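Local coordinates for protein alanine racemase 1 (Caldanaerobacter subterraneus subsp. tengcongensis MB4, PDB 4Y2W) that belongs to the alanine racemase family and, as a two-chain assembly, binds alanine in pockets lined by its barrel and C-terminal domains, at residues 285-290 with 312-317. The protein carries 1 engineered substitution. Sequence-based numbering, arbitrary orientation.
Sequences VGYADG and GRVCMD. With ALA (alanine), chain D.
Tyr-287 holds its CG between its own backbone N and carbonyl carbon (chi1 54°), which lays the phenol ring against the backbone of Met-316, while Met-316 turns CG away from its backbone N (chi1 -171°) and leads out past the CE1 side of the ring, passing Ala-288 CB. Met-316 CA sits over the ring face, 3.4 Å from the centroid of the Tyr-287 ring, in a CH-pi contact. Beyond CA, Met-316 CB packs on Tyr-287 CZ and CG rests 3.6 Å from Ala-288 CB; the sulfur is oblique to the ring, a looser Met-aromatic contact. Val-314 O lies at the ring edge, in its plane, and Val-314 CG1 touches Gly-286 CA and Tyr-287 N.

Two backbone bonds tie the two loops together: Tyr-287 N donates to Cys-315 O (3.0 Å) and Ala-288 N to Met-316 O (3.0 Å). Gly-286, which has no side chain, lies directly against the backbone of 315-317, its CA nearest that of Asp-317. Its N is bonded to Asp-289 OD2, and Asp-289 also forms salt bridges with Arg-369 and Arg-7. Asp-317 is paired with Arg-369 and with Lys-40 of the second subunit.

The same packing positions two donors for the bound alanine: Tyr-287 OH reaches its OXT at 2.8 Å, and Met-316 N reaches its O at 2.6 Å. Tyr-268 OH is a further partner of this ligand. Two loops between strands of the C-terminal, mainly beta domain thus join, close to the second subunit, to build the carboxylate-binding side of an alanine pocket in an alanine racemase-type fold.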
loop_
_atom_site.group_PDB
_atom_site.type_symbol
_atom_site.label_atom_id
_atom_site.label_comp_id
_atom_site.label_asym_id
_atom_site.label_seq_id
_atom_site.Cartn_x
_atom_site.Cartn_y
_atom_site.Cartn_z
ATOM N N VAL A 285 5.784 -13.452 1.423
ATOM C CA VAL A 285 5.381 -12.204 0.787
ATOM C C VAL A 285 4.130 -12.446 -0.053
ATOM O O VAL A 285 4.049 -13.424 -0.794
ATOM C CB VAL A 285 6.513 -11.592 -0.074
ATOM C CG1 VAL A 285 6.830 -12.457 -1.289
ATOM C CG2 VAL A 285 6.151 -10.170 -0.496
ATOM N N GLY A 286 3.154 -11.554 0.081
ATOM C CA GLY A 286 1.896 -11.670 -0.651
ATOM C C GLY A 286 1.413 -10.319 -1.137
ATOM O O GLY A 286 2.179 -9.358 -1.150
ATOM N N TYR A 287 0.142 -10.240 -1.527
ATOM C CA TYR A 287 -0.380 -9.015 -2.148
ATOM C C TYR A 287 -0.612 -7.865 -1.171
ATOM O O TYR A 287 -0.631 -6.701 -1.580
ATOM C CB TYR A 287 -1.634 -9.284 -2.995
ATOM C CG TYR A 287 -2.784 -9.999 -2.312
ATOM C CD1 TYR A 287 -3.603 -9.340 -1.401
ATOM C CD2 TYR A 287 -3.081 -11.324 -2.620
ATOM C CE1 TYR A 287 -4.668 -9.989 -0.795
ATOM C CE2 TYR A 287 -4.143 -11.979 -2.023
ATOM C CZ TYR A 287 -4.933 -11.309 -1.112
ATOM O OH TYR A 287 -5.979 -11.967 -0.515
ATOM N N ALA A 288 -0.766 -8.176 0.110
ATOM C CA ALA A 288 -0.885 -7.140 1.127
ATOM C C ALA A 288 0.443 -6.418 1.347
ATOM O O ALA A 288 0.471 -5.339 1.939
ATOM C CB ALA A 288 -1.382 -7.734 2.432
ATOM N N ASP A 289 1.535 -7.024 0.879
ATOM C CA ASP A 289 2.865 -6.424 0.965
ATOM C C ASP A 289 3.229 -5.598 -0.264
ATOM O O ASP A 289 4.227 -4.872 -0.246
ATOM C CB ASP A 289 3.915 -7.513 1.172
ATOM C CG ASP A 289 3.733 -8.250 2.481
ATOM O OD1 ASP A 289 3.490 -7.586 3.507
ATOM O OD2 ASP A 289 3.837 -9.495 2.499
ATOM N N GLY A 290 2.422 -5.704 -1.320
ATOM C CA GLY A 290 2.681 -5.008 -2.581
ATOM C C GLY A 290 3.058 -5.903 -3.750
ATOM O O GLY A 290 3.507 -5.408 -4.784
ATOM N N GLY A 312 0.982 -21.258 -8.698
ATOM C CA GLY A 312 -0.271 -21.078 -7.970
ATOM C C GLY A 312 -0.559 -19.604 -7.774
ATOM O O GLY A 312 0.211 -18.753 -8.224
ATOM N N ARG A 313 -1.671 -19.301 -7.106
ATOM C CA ARG A 313 -2.079 -17.914 -6.872
ATOM C C ARG A 313 -1.218 -17.263 -5.800
ATOM O O ARG A 313 -0.699 -17.941 -4.908
ATOM C CB ARG A 313 -3.553 -17.822 -6.455
ATOM C CG ARG A 313 -4.535 -18.330 -7.497
ATOM C CD ARG A 313 -5.801 -17.488 -7.539
ATOM N NE ARG A 313 -6.801 -18.057 -8.444
ATOM C CZ ARG A 313 -7.860 -18.783 -8.077
ATOM N NH1 ARG A 313 -8.112 -19.056 -6.800
ATOM N NH2 ARG A 313 -8.690 -19.243 -9.008
ATOM N N VAL A 314 -1.065 -15.945 -5.902
ATOM C CA VAL A 314 -0.403 -15.166 -4.869
ATOM C C VAL A 314 -1.413 -14.944 -3.748
ATOM O O VAL A 314 -2.505 -14.425 -3.980
ATOM C CB VAL A 314 0.112 -13.818 -5.411
ATOM C CG1 VAL A 314 0.650 -12.944 -4.287
ATOM C CG2 VAL A 314 1.188 -14.052 -6.458
ATOM N N CYS A 315 -1.050 -15.369 -2.541
ATOM C CA CYS A 315 -1.898 -15.199 -1.365
ATOM C C CYS A 315 -1.668 -13.811 -0.785
ATOM O O CYS A 315 -0.848 -13.045 -1.288
ATOM C CB CYS A 315 -1.589 -16.277 -0.319
ATOM S SG CYS A 315 -1.626 -17.972 -0.948
ATOM N N MET A 316 -2.392 -13.490 0.276
ATOM C CA MET A 316 -2.302 -12.179 0.902
ATOM C C MET A 316 -0.931 -11.933 1.529
ATOM O O MET A 316 -0.406 -10.819 1.473
ATOM C CB MET A 316 -3.386 -12.054 1.969
ATOM C CG MET A 316 -3.556 -10.662 2.553
ATOM S SD MET A 316 -5.140 -10.504 3.399
ATOM C CE MET A 316 -4.889 -8.962 4.274
ATOM N N ASP A 317 -0.356 -12.975 2.121
ATOM C CA ASP A 317 0.869 -12.851 2.909
ATOM C C ASP A 317 2.015 -13.749 2.424
ATOM O O ASP A 317 3.112 -13.712 2.984
ATOM C CB ASP A 317 0.554 -13.187 4.371
ATOM C CG ASP A 317 -0.793 -12.651 4.817
ATOM O OD1 ASP A 317 -0.969 -11.417 4.841
ATOM O OD2 ASP A 317 -1.679 -13.459 5.154
HETATM N N ALA D . -5.592 -16.447 2.884
HETATM C CA ALA D . -6.438 -15.634 1.966
HETATM C C ALA D . -5.589 -15.083 0.819
HETATM O O ALA D . -4.373 -14.959 0.959
HETATM C CB ALA D . -7.120 -14.504 2.728
HETATM O OXT ALA D . -6.077 -14.753 -0.268
#